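Local coordinates for hypothetical protein ST2348 (Sulfolobus tokodaii, PDB 2EF7) that is of unknown function but carries two CBS domains in tandem, a pairing that in related proteins often binds adenine nucleotides and senses ligands, at residues 21-26 with 56-61; 37-42 with 47-52; 87-92 with 112-117. All coordinates share one frame; numbering follows the deposited sequence.

Interaction 1 of 3, residues 21-26 with 56-61; sequences AKLNDI and VKAIGK
L23 bridges the two helices of the first CBS domain, touching A58 and I59 on the helix 52-60 from the opening turn of the helix 23-33. The contact is purely apolar and small, burying 88 Å² in all, and it is carried by a single methyl group of the leucine. With CG anti to the backbone N (chi1 -177°), the side chain of L23 extends away from its own helix and covers much of the 9.0 Å that separates its CA from the CA of A58. A branched, flexible leucine suits that span, while the short A58 gives it a low surface to land on. I59 offers its CG1 rather than its terminal methyl. F72 touches both L23 and A58, and I59 also packs on I59 of the second subunit, so this hydrophobic patch lies close to a subunit interface.

No hydrogen bond crosses between the two segments. K22 stands at the N-cap position, its O accepting from I26 N at 3.0 Å, and the backbone of L23 pairs with that of T67. Across the helices, L23 CD1 lies 4.2 Å from A58 CB and equally 4.2 Å from I59 CG1.

Interaction 2 of 3, residues 37-42 with 47-52; sequences SVIVVD and VGIITE
A beta hairpin of the first CBS domain, with a classic bulge near its turn, joins strand 37-42 to strand 45-51. V38 and I50 form a hydrogen-bonded pair: V38 N reaches I50 O at 2.9 Å, and I50 N answers to V38 O at 3.0 Å. Farther along, V40 N gives to G48 O at 2.9 Å from above the carbonyl plane. V40 O takes V47 N at 2.8 Å in a nearly straight bond (174°) and G48 N only weakly, so V47 and G48 both face V40, the mark of the bulge. Glycine tolerates the fully extended backbone found at G48.

Beta-branched residues suit the strands and build the face that bears V38, V40 and I50. V40 CG2 touches I50 CD1 at 3.7 Å, while V38 and I50 lie side by side. On the face with S37, I39 and T51, I49 CG1, anti to its N (chi1 -175°), rests 3.3 Å from V38 O.

The hairpin is flanked in the sheet by strand 16-18, beside 37-42, and strand 74-75. D42 forms a salt bridge with K19, helix 23-33 covers V38 through M30, and I39 packs against L110 of strand 110-115.

Interaction 3 of 3, residues 87-92 with 112-117; sequences TGALAL and GIISIR
A89 and L90 meet I114 and I116 through aliphatic carbons alone, with no ring, amide or carboxylate among the touching groups; the contact therefore has no stacked face or edge. The one flat side-chain group on either segment, the guanidinium of R117, stays outside it and makes a long, weak ion pair with D124 of the third subunit. This is the core of the second CBS domain, where helix 86-96 lies against strand 110-115 and the start of helix 116-126.

Two separate touches make up the 106 Å² buried here. The looser one joins A89 CB to I114 CG2 at 4.4 Å. Alanine, whose CB points toward the strand, is short enough to let the helix approach to 8.0 Å between the CA atoms of A89 and I114, and the beta-branched I114 suits the strand and turns its CG2 toward A89. I114 is further enclosed by L101 and V103 of the neighbouring strand, by I80 and by M93.

The polar groups work at the junction of strand and helix. S115 is the N-cap of helix 116-126: its OG accepts from R117 N in a weak bond of 3.4 Å, and its backbone N bonds to D118 OD2. Serine suits this place because its short hydroxyl can accept from a backbone N-H of the first helical turn. I116 follows at once and also packs on I123 of the third subunit.

The closer touch belongs to L90 and I116. Both side chains are swung out with their gamma carbon anti to the backbone N (chi1 -179° for L90, CG1 of I116 at -172°), and they cross at a slant. Methyl meets methyl, L90 CD1 lying 3.6 Å from I116 CD1.

In the fold
Interaction 2 is nested along the chain inside the loop closed by interaction 1, and both belong to the first CBS domain; interaction 3 follows in the second. The hairpin of interaction 2 leads directly into helix 52-60 of interaction 1, with centres about 12 Å apart, and the two touch where I26 CD1 packs on I50 CD1 at 3.7 Å. Interaction 3 lies about 17 Å from interaction 2, centre to centre, yet I39 CD1 meets I113 CD1 at 3.6 Å, linking the sheets of the two domains. Interactions 1 and 3, with centres about 28 Å apart, lie on opposite sides of the chain's centre, so the sheets meet near the middle and the contacts involving helices lie to either side, consistent with a tandem CBS pair.

Interaction 1 of 3, residues 21-26 with 56-61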
ATOM      1  N   ALA A  21       2.906  -5.219  35.046  1.00 31.62           N
ATOM      2  CA  ALA A  21       2.726  -6.576  34.533  1.00 27.10           C
ATOM      3  C   ALA A  21       4.114  -7.172  34.323  1.00 27.93           C
ATOM      4  O   ALA A  21       5.033  -6.462  33.918  1.00 27.73           O
ATOM      5  CB  ALA A  21       1.971  -6.531  33.221  1.00 25.06           C
ATOM      6  N   LYS A  22       4.273  -8.467  34.584  1.00 23.76           N
ATOM      7  CA  LYS A  22       5.585  -9.107  34.437  1.00 27.43           C
ATOM      8  C   LYS A  22       5.880  -9.534  33.003  1.00 24.45           C
ATOM      9  O   LYS A  22       4.975  -9.893  32.255  1.00 29.88           O
ATOM     10  CB  LYS A  22       5.691 -10.318  35.368  1.00 26.94           C
ATOM     11  CG  LYS A  22       5.509  -9.992  36.840  1.00 33.87           C
ATOM     12  CD  LYS A  22       5.397 -11.268  37.662  1.00 37.68           C
ATOM     13  CE  LYS A  22       5.114 -10.985  39.129  1.00 46.17           C
ATOM     14  NZ  LYS A  22       6.246 -10.276  39.791  1.00 54.26           N
ATOM     15  N   LEU A  23       7.152  -9.500  32.633  1.00 21.42           N
ATOM     16  CA  LEU A  23       7.560  -9.856  31.287  1.00 24.38           C
ATOM     17  C   LEU A  23       6.950 -11.170  30.824  1.00 29.75           C
ATOM     18  O   LEU A  23       6.363 -11.232  29.747  1.00 33.03           O
ATOM     19  CB  LEU A  23       9.090  -9.918  31.190  1.00 26.14           C
ATOM     20  CG  LEU A  23       9.702 -10.213  29.814  1.00 28.02           C
ATOM     21  CD1 LEU A  23      11.113  -9.658  29.747  1.00 23.17           C
ATOM     22  CD2 LEU A  23       9.715 -11.712  29.547  1.00 18.03           C
ATOM     23  N   ASN A  24       7.053 -12.220  31.635  1.00 27.08           N
ATOM     24  CA  ASN A  24       6.502 -13.498  31.203  1.00 31.05           C
ATOM     25  C   ASN A  24       4.995 -13.473  30.978  1.00 27.34           C
ATOM     26  O   ASN A  24       4.503 -14.129  30.056  1.00 25.88           O
ATOM     27  CB  ASN A  24       6.877 -14.628  32.173  1.00 29.96           C
ATOM     28  CG  ASN A  24       6.212 -14.489  33.518  1.00 40.02           C
ATOM     29  OD1 ASN A  24       6.349 -13.468  34.190  1.00 39.03           O
ATOM     30  ND2 ASN A  24       5.486 -15.522  33.924  1.00 37.78           N
ATOM     31  N   ASP A  25       4.253 -12.722  31.789  1.00 20.26           N
ATOM     32  CA  ASP A  25       2.804 -12.663  31.592  1.00 21.24           C
ATOM     33  C   ASP A  25       2.481 -11.894  30.315  1.00 20.48           C
ATOM     34  O   ASP A  25       1.548 -12.243  29.576  1.00 22.77           O
ATOM     35  CB  ASP A  25       2.102 -12.007  32.791  1.00 24.19           C
ATOM     36  CG  ASP A  25       2.223 -12.840  34.053  1.00 37.24           C
ATOM     37  OD1 ASP A  25       2.197 -14.083  33.939  1.00 36.19           O
ATOM     38  OD2 ASP A  25       2.333 -12.263  35.153  1.00 44.17           O
ATOM     39  N   ILE A  26       3.260 -10.852  30.053  1.00 21.39           N
ATOM     40  CA  ILE A  26       3.055 -10.050  28.851  1.00 22.20           C
ATOM     41  C   ILE A  26       3.346 -10.905  27.621  1.00 26.25           C
ATOM     42  O   ILE A  26       2.601 -10.864  26.634  1.00 23.23           O
ATOM     43  CB  ILE A  26       3.991  -8.823  28.839  1.00 23.04           C
ATOM     44  CG1 ILE A  26       3.675  -7.917  30.036  1.00 27.54           C
ATOM     45  CG2 ILE A  26       3.844  -8.073  27.524  1.00 21.06           C
ATOM     46  CD1 ILE A  26       4.770  -6.883  30.334  1.00 24.00           C
ATOM     47  N   VAL A  56      12.710  -9.052  23.559  1.00 26.48           N
ATOM     48  CA  VAL A  56      13.978  -9.699  23.250  1.00 29.60           C
ATOM     49  C   VAL A  56      15.148  -8.879  23.771  1.00 32.38           C
ATOM     50  O   VAL A  56      16.119  -9.416  24.292  1.00 28.92           O
ATOM     51  CB  VAL A  56      14.146  -9.902  21.737  1.00 30.54           C
ATOM     52  CG1 VAL A  56      15.561 -10.422  21.427  1.00 27.68           C
ATOM     53  CG2 VAL A  56      13.115 -10.890  21.244  1.00 24.49           C
ATOM     54  N   LYS A  57      15.044  -7.567  23.635  1.00 31.64           N
ATOM     55  CA  LYS A  57      16.095  -6.683  24.090  1.00 32.68           C
ATOM     56  C   LYS A  57      16.284  -6.819  25.602  1.00 34.48           C
ATOM     57  O   LYS A  57      17.408  -6.943  26.082  1.00 32.04           O
ATOM     58  CB  LYS A  57      15.736  -5.244  23.717  1.00 42.07           C
ATOM     59  CG  LYS A  57      16.899  -4.285  23.683  1.00 54.76           C
ATOM     60  CD  LYS A  57      16.942  -3.546  22.350  1.00 61.30           C
ATOM     61  CE  LYS A  57      15.686  -2.715  22.113  1.00 63.47           C
ATOM     62  NZ  LYS A  57      15.745  -1.981  20.812  1.00 59.10           N
ATOM     63  N   ALA A  58      15.188  -6.810  26.357  1.00 29.99           N
ATOM     64  CA  ALA A  58      15.290  -6.920  27.811  1.00 28.69           C
ATOM     65  C   ALA A  58      15.936  -8.238  28.226  1.00 34.57           C
ATOM     66  O   ALA A  58      16.735  -8.283  29.172  1.00 30.28           O
ATOM     67  CB  ALA A  58      13.926  -6.783  28.445  1.00 19.02           C
ATOM     68  N   ILE A  59      15.596  -9.314  27.519  1.00 24.68           N
ATOM     69  CA  ILE A  59      16.167 -10.623  27.825  1.00 28.10           C
ATOM     70  C   ILE A  59      17.645 -10.603  27.483  1.00 28.59           C
ATOM     71  O   ILE A  59      18.473 -11.081  28.255  1.00 31.04           O
ATOM     72  CB  ILE A  59      15.453 -11.733  27.037  1.00 32.80           C
ATOM     73  CG1 ILE A  59      14.008 -11.820  27.525  1.00 22.19           C
ATOM     74  CG2 ILE A  59      16.165 -13.083  27.230  1.00 21.05           C
ATOM     75  CD1 ILE A  59      13.154 -12.701  26.682  1.00 37.27           C
ATOM     76  N   GLY A  60      17.972 -10.024  26.334  1.00 28.41           N
ATOM     77  CA  GLY A  60      19.356  -9.934  25.924  1.00 33.97           C
ATOM     78  C   GLY A  60      20.173  -9.087  26.887  1.00 42.13           C
ATOM     79  O   GLY A  60      21.401  -9.123  26.856  1.00 43.51           O
ATOM     80  N   LYS A  61      19.498  -8.319  27.739  1.00 41.44           N
ATOM     81  CA  LYS A  61      20.186  -7.477  28.708  1.00 39.19           C
ATOM     82  C   LYS A  61      20.158  -8.146  30.079  1.00 37.87           C
ATOM     83  O   LYS A  61      20.444  -7.515  31.088  1.00 43.35           O
ATOM     84  CB  LYS A  61      19.528  -6.098  28.800  1.00 44.20           C
ATOM     85  CG  LYS A  61      19.425  -5.334  27.483  1.00 47.96           C
ATOM     86  CD  LYS A  61      20.783  -4.983  26.918  1.00 53.85           C
ATOM     87  CE  LYS A  61      20.655  -4.126  25.664  1.00 55.22           C
ATOM     88  NZ  LYS A  61      21.987  -3.804  25.081  1.00 53.60           N
TER

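Interaction 2 of 3, residues 37-42 with 47-52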
ATOM      1  N   SER A  37       2.720  -6.466  19.749  1.00 21.62           N
ATOM      2  CA  SER A  37       2.949  -5.392  20.709  1.00 22.31           C
ATOM      3  C   SER A  37       1.702  -5.129  21.553  1.00 26.39           C
ATOM      4  O   SER A  37       0.595  -5.507  21.186  1.00 26.34           O
ATOM      5  CB  SER A  37       3.333  -4.095  19.978  1.00 18.07           C
ATOM      6  OG  SER A  37       2.262  -3.653  19.158  1.00 28.17           O
ATOM      7  N   VAL A  38       1.892  -4.481  22.691  1.00 25.29           N
ATOM      8  CA  VAL A  38       0.777  -4.143  23.552  1.00 23.12           C
ATOM      9  C   VAL A  38       1.014  -2.750  24.104  1.00 24.28           C
ATOM     10  O   VAL A  38       2.147  -2.289  24.201  1.00 23.65           O
ATOM     11  CB  VAL A  38       0.628  -5.126  24.747  1.00 28.72           C
ATOM     12  CG1 VAL A  38       0.270  -6.517  24.243  1.00 29.55           C
ATOM     13  CG2 VAL A  38       1.918  -5.167  25.560  1.00 31.17           C
ATOM     14  N   ILE A  39      -0.066  -2.077  24.451  1.00 19.57           N
ATOM     15  CA  ILE A  39       0.033  -0.752  25.034  1.00 23.54           C
ATOM     16  C   ILE A  39       0.183  -0.951  26.532  1.00 18.75           C
ATOM     17  O   ILE A  39      -0.491  -1.796  27.113  1.00 25.96           O
ATOM     18  CB  ILE A  39      -1.253   0.049  24.792  1.00 23.34           C
ATOM     19  CG1 ILE A  39      -1.489   0.189  23.292  1.00 25.87           C
ATOM     20  CG2 ILE A  39      -1.164   1.411  25.488  1.00 20.57           C
ATOM     21  CD1 ILE A  39      -0.353   0.906  22.564  1.00 27.37           C
ATOM     22  N   VAL A  40       1.080  -0.201  27.160  1.00 23.47           N
ATOM     23  CA  VAL A  40       1.223  -0.308  28.602  1.00 18.34           C
ATOM     24  C   VAL A  40       0.386   0.838  29.184  1.00 26.16           C
ATOM     25  O   VAL A  40       0.516   1.988  28.744  1.00 21.75           O
ATOM     26  CB  VAL A  40       2.677  -0.140  29.055  1.00 22.14           C
ATOM     27  CG1 VAL A  40       2.753  -0.308  30.562  1.00 20.20           C
ATOM     28  CG2 VAL A  40       3.586  -1.165  28.328  1.00 22.36           C
ATOM     29  N   VAL A  41      -0.493   0.524  30.133  1.00 22.96           N
ATOM     30  CA  VAL A  41      -1.323   1.552  30.742  1.00 23.74           C
ATOM     31  C   VAL A  41      -1.099   1.677  32.232  1.00 31.67           C
ATOM     32  O   VAL A  41      -0.643   0.744  32.903  1.00 24.61           O
ATOM     33  CB  VAL A  41      -2.846   1.321  30.520  1.00 24.52           C
ATOM     34  CG1 VAL A  41      -3.171   1.341  29.035  1.00 18.65           C
ATOM     35  CG2 VAL A  41      -3.287   0.019  31.154  1.00 19.06           C
ATOM     36  N   ASP A  42      -1.418   2.866  32.726  1.00 29.75           N
ATOM     37  CA  ASP A  42      -1.315   3.217  34.129  1.00 28.72           C
ATOM     38  C   ASP A  42      -2.748   3.643  34.402  1.00 33.71           C
ATOM     39  O   ASP A  42      -3.145   4.736  34.019  1.00 28.92           O
ATOM     40  CB  ASP A  42      -0.368   4.407  34.297  1.00 35.67           C
ATOM     41  CG  ASP A  42      -0.141   4.781  35.754  1.00 39.33           C
ATOM     42  OD1 ASP A  42      -1.081   4.659  36.565  1.00 35.08           O
ATOM     43  OD2 ASP A  42       0.983   5.214  36.087  1.00 45.88           O
ATOM     44  N   VAL A  47       1.024   4.711  28.805  1.00 25.20           N
ATOM     45  CA  VAL A  47       2.301   5.253  29.276  1.00 21.04           C
ATOM     46  C   VAL A  47       3.459   4.701  28.454  1.00 25.14           C
ATOM     47  O   VAL A  47       4.614   5.074  28.651  1.00 28.96           O
ATOM     48  CB  VAL A  47       2.559   4.942  30.758  1.00 19.07           C
ATOM     49  CG1 VAL A  47       1.680   5.821  31.630  1.00 26.02           C
ATOM     50  CG2 VAL A  47       2.292   3.477  31.035  1.00 22.56           C
ATOM     51  N   GLY A  48       3.150   3.815  27.519  1.00 25.71           N
ATOM     52  CA  GLY A  48       4.203   3.258  26.697  1.00 25.77           C
ATOM     53  C   GLY A  48       3.734   2.117  25.821  1.00 23.94           C
ATOM     54  O   GLY A  48       2.533   1.872  25.680  1.00 22.60           O
ATOM     55  N   ILE A  49       4.698   1.419  25.230  1.00 24.92           N
ATOM     56  CA  ILE A  49       4.407   0.294  24.361  1.00 24.12           C
ATOM     57  C   ILE A  49       5.521  -0.747  24.455  1.00 26.34           C
ATOM     58  O   ILE A  49       6.690  -0.408  24.632  1.00 24.62           O
ATOM     59  CB  ILE A  49       4.264   0.757  22.892  1.00 29.68           C
ATOM     60  CG1 ILE A  49       3.829  -0.414  22.014  1.00 28.93           C
ATOM     61  CG2 ILE A  49       5.579   1.329  22.394  1.00 32.38           C
ATOM     62  CD1 ILE A  49       3.667  -0.048  20.541  1.00 35.98           C
ATOM     63  N   ILE A  50       5.134  -2.014  24.360  1.00 23.29           N
ATOM     64  CA  ILE A  50       6.083  -3.118  24.402  1.00 23.69           C
ATOM     65  C   ILE A  50       5.925  -3.912  23.112  1.00 26.40           C
ATOM     66  O   ILE A  50       4.837  -4.404  22.811  1.00 27.95           O
ATOM     67  CB  ILE A  50       5.814  -4.055  25.608  1.00 26.34           C
ATOM     68  CG1 ILE A  50       6.184  -3.344  26.914  1.00 28.60           C
ATOM     69  CG2 ILE A  50       6.613  -5.338  25.459  1.00 21.32           C
ATOM     70  CD1 ILE A  50       5.779  -4.089  28.180  1.00 23.80           C
ATOM     71  N   THR A  51       7.004  -4.007  22.337  1.00 23.19           N
ATOM     72  CA  THR A  51       6.983  -4.764  21.088  1.00 27.02           C
ATOM     73  C   THR A  51       7.756  -6.041  21.333  1.00 27.21           C
ATOM     74  O   THR A  51       8.403  -6.183  22.375  1.00 29.14           O
ATOM     75  CB  THR A  51       7.709  -4.038  19.964  1.00 25.86           C
ATOM     76  OG1 THR A  51       9.076  -3.833  20.354  1.00 26.96           O
ATOM     77  CG2 THR A  51       7.038  -2.700  19.665  1.00 30.38           C
ATOM     78  N   GLU A  52       7.701  -6.959  20.373  1.00 25.70           N
ATOM     79  CA  GLU A  52       8.425  -8.219  20.502  1.00 29.48           C
ATOM     80  C   GLU A  52       9.900  -7.916  20.697  1.00 26.04           C
ATOM     81  O   GLU A  52      10.584  -8.594  21.457  1.00 22.85           O
ATOM     82  CB  GLU A  52       8.257  -9.068  19.244  1.00 27.63           C
ATOM     83  CG  GLU A  52       6.821  -9.346  18.902  1.00 35.51           C
ATOM     84  CD  GLU A  52       6.691 -10.207  17.674  1.00 38.25           C
ATOM     85  OE1 GLU A  52       7.320  -9.872  16.649  1.00 37.74           O
ATOM     86  OE2 GLU A  52       5.961 -11.214  17.729  1.00 39.03           O
TER

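Interaction 3 of 3, residues 87-92 with 112-117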
ATOM      1  N   THR A  87      -6.509  14.958  10.444  1.00 25.33           N
ATOM      2  CA  THR A  87      -5.287  15.726  10.237  1.00 31.41           C
ATOM      3  C   THR A  87      -4.602  16.098  11.535  1.00 31.01           C
ATOM      4  O   THR A  87      -3.401  16.353  11.555  1.00 29.01           O
ATOM      5  CB  THR A  87      -5.561  16.989   9.409  1.00 30.81           C
ATOM      6  OG1 THR A  87      -6.529  17.810  10.068  1.00 37.24           O
ATOM      7  CG2 THR A  87      -6.085  16.600   8.048  1.00 35.34           C
ATOM      8  N   GLY A  88      -5.362  16.123  12.621  1.00 27.42           N
ATOM      9  CA  GLY A  88      -4.772  16.432  13.906  1.00 28.04           C
ATOM     10  C   GLY A  88      -3.821  15.310  14.277  1.00 24.22           C
ATOM     11  O   GLY A  88      -2.696  15.547  14.731  1.00 24.86           O
ATOM     12  N   ALA A  89      -4.280  14.078  14.089  1.00 24.59           N
ATOM     13  CA  ALA A  89      -3.452  12.915  14.379  1.00 30.95           C
ATOM     14  C   ALA A  89      -2.226  12.969  13.458  1.00 28.36           C
ATOM     15  O   ALA A  89      -1.107  12.663  13.872  1.00 30.08           O
ATOM     16  CB  ALA A  89      -4.245  11.631  14.132  1.00 24.03           C
ATOM     17  N   LEU A  90      -2.447  13.375  12.211  1.00 32.24           N
ATOM     18  CA  LEU A  90      -1.371  13.485  11.234  1.00 30.50           C
ATOM     19  C   LEU A  90      -0.315  14.491  11.679  1.00 28.09           C
ATOM     20  O   LEU A  90       0.889  14.236  11.590  1.00 24.71           O
ATOM     21  CB  LEU A  90      -1.926  13.928   9.884  1.00 26.98           C
ATOM     22  CG  LEU A  90      -0.878  14.047   8.778  1.00 28.48           C
ATOM     23  CD1 LEU A  90      -0.177  12.717   8.567  1.00 25.26           C
ATOM     24  CD2 LEU A  90      -1.560  14.498   7.499  1.00 26.21           C
ATOM     25  N   ALA A  91      -0.763  15.646  12.149  1.00 24.82           N
ATOM     26  CA  ALA A  91       0.173  16.667  12.581  1.00 25.17           C
ATOM     27  C   ALA A  91       1.013  16.173  13.751  1.00 28.97           C
ATOM     28  O   ALA A  91       2.199  16.488  13.838  1.00 29.06           O
ATOM     29  CB  ALA A  91      -0.570  17.931  12.960  1.00 20.31           C
ATOM     30  N   LEU A  92       0.408  15.382  14.638  1.00 29.12           N
ATOM     31  CA  LEU A  92       1.124  14.870  15.801  1.00 30.74           C
ATOM     32  C   LEU A  92       2.138  13.807  15.384  1.00 28.05           C
ATOM     33  O   LEU A  92       3.244  13.757  15.911  1.00 29.92           O
ATOM     34  CB  LEU A  92       0.135  14.294  16.826  1.00 32.68           C
ATOM     35  CG  LEU A  92       0.537  14.432  18.296  1.00 34.53           C
ATOM     36  CD1 LEU A  92       0.771  15.898  18.613  1.00 37.97           C
ATOM     37  CD2 LEU A  92      -0.549  13.875  19.197  1.00 35.83           C
ATOM     38  N   GLY A 112      -8.134   3.085  21.554  1.00 23.32           N
ATOM     39  CA  GLY A 112      -7.679   2.442  20.336  1.00 22.50           C
ATOM     40  C   GLY A 112      -6.302   2.902  19.890  1.00 22.03           C
ATOM     41  O   GLY A 112      -5.582   3.566  20.643  1.00 25.66           O
ATOM     42  N   ILE A 113      -5.951   2.547  18.656  1.00 25.75           N
ATOM     43  CA  ILE A 113      -4.673   2.893  18.042  1.00 26.27           C
ATOM     44  C   ILE A 113      -4.948   3.348  16.611  1.00 30.51           C
ATOM     45  O   ILE A 113      -5.695   2.685  15.895  1.00 25.34           O
ATOM     46  CB  ILE A 113      -3.726   1.659  17.967  1.00 30.54           C
ATOM     47  CG1 ILE A 113      -3.312   1.232  19.368  1.00 35.21           C
ATOM     48  CG2 ILE A 113      -2.499   1.982  17.121  1.00 32.15           C
ATOM     49  CD1 ILE A 113      -2.586   2.305  20.133  1.00 49.78           C
ATOM     50  N   ILE A 114      -4.352   4.474  16.212  1.00 25.98           N
ATOM     51  CA  ILE A 114      -4.517   5.018  14.862  1.00 27.39           C
ATOM     52  C   ILE A 114      -3.141   5.062  14.202  1.00 28.27           C
ATOM     53  O   ILE A 114      -2.166   5.471  14.825  1.00 26.79           O
ATOM     54  CB  ILE A 114      -5.127   6.465  14.882  1.00 28.47           C
ATOM     55  CG1 ILE A 114      -5.382   6.954  13.454  1.00 31.44           C
ATOM     56  CG2 ILE A 114      -4.192   7.446  15.566  1.00 21.91           C
ATOM     57  CD1 ILE A 114      -6.803   6.800  13.006  1.00 28.03           C
ATOM     58  N   SER A 115      -3.057   4.639  12.945  1.00 28.27           N
ATOM     59  CA  SER A 115      -1.777   4.627  12.246  1.00 30.55           C
ATOM     60  C   SER A 115      -1.795   5.507  11.006  1.00 31.14           C
ATOM     61  O   SER A 115      -2.854   5.877  10.501  1.00 26.94           O
ATOM     62  CB  SER A 115      -1.414   3.202  11.828  1.00 32.61           C
ATOM     63  OG  SER A 115      -2.195   2.805  10.714  1.00 35.99           O
ATOM     64  N   ILE A 116      -0.605   5.824  10.514  1.00 34.70           N
ATOM     65  CA  ILE A 116      -0.463   6.656   9.335  1.00 40.32           C
ATOM     66  C   ILE A 116      -1.236   6.060   8.154  1.00 42.36           C
ATOM     67  O   ILE A 116      -1.736   6.793   7.302  1.00 45.29           O
ATOM     68  CB  ILE A 116       1.028   6.819   8.957  1.00 45.12           C
ATOM     69  CG1 ILE A 116       1.166   7.849   7.836  1.00 47.24           C
ATOM     70  CG2 ILE A 116       1.621   5.472   8.561  1.00 42.20           C
ATOM     71  CD1 ILE A 116       0.733   9.242   8.246  1.00 44.42           C
ATOM     72  N   ARG A 117      -1.340   4.736   8.102  1.00 42.09           N
ATOM     73  CA  ARG A 117      -2.076   4.096   7.015  1.00 41.89           C
ATOM     74  C   ARG A 117      -3.566   4.349   7.170  1.00 39.44           C
ATOM     75  O   ARG A 117      -4.296   4.425   6.175  1.00 36.86           O
ATOM     76  CB  ARG A 117      -1.820   2.586   6.976  1.00 45.65           C
ATOM     77  CG  ARG A 117      -0.385   2.194   6.659  1.00 57.72           C
ATOM     78  CD  ARG A 117       0.157   2.948   5.449  1.00 62.68           C
ATOM     79  NE  ARG A 117       1.474   2.455   5.048  1.00 72.47           N
ATOM     80  CZ  ARG A 117       2.353   3.150   4.331  1.00 77.50           C
ATOM     81  NH1 ARG A 117       2.066   4.383   3.934  1.00 80.26           N
ATOM     82  NH2 ARG A 117       3.521   2.610   4.008  1.00 82.90           N
TER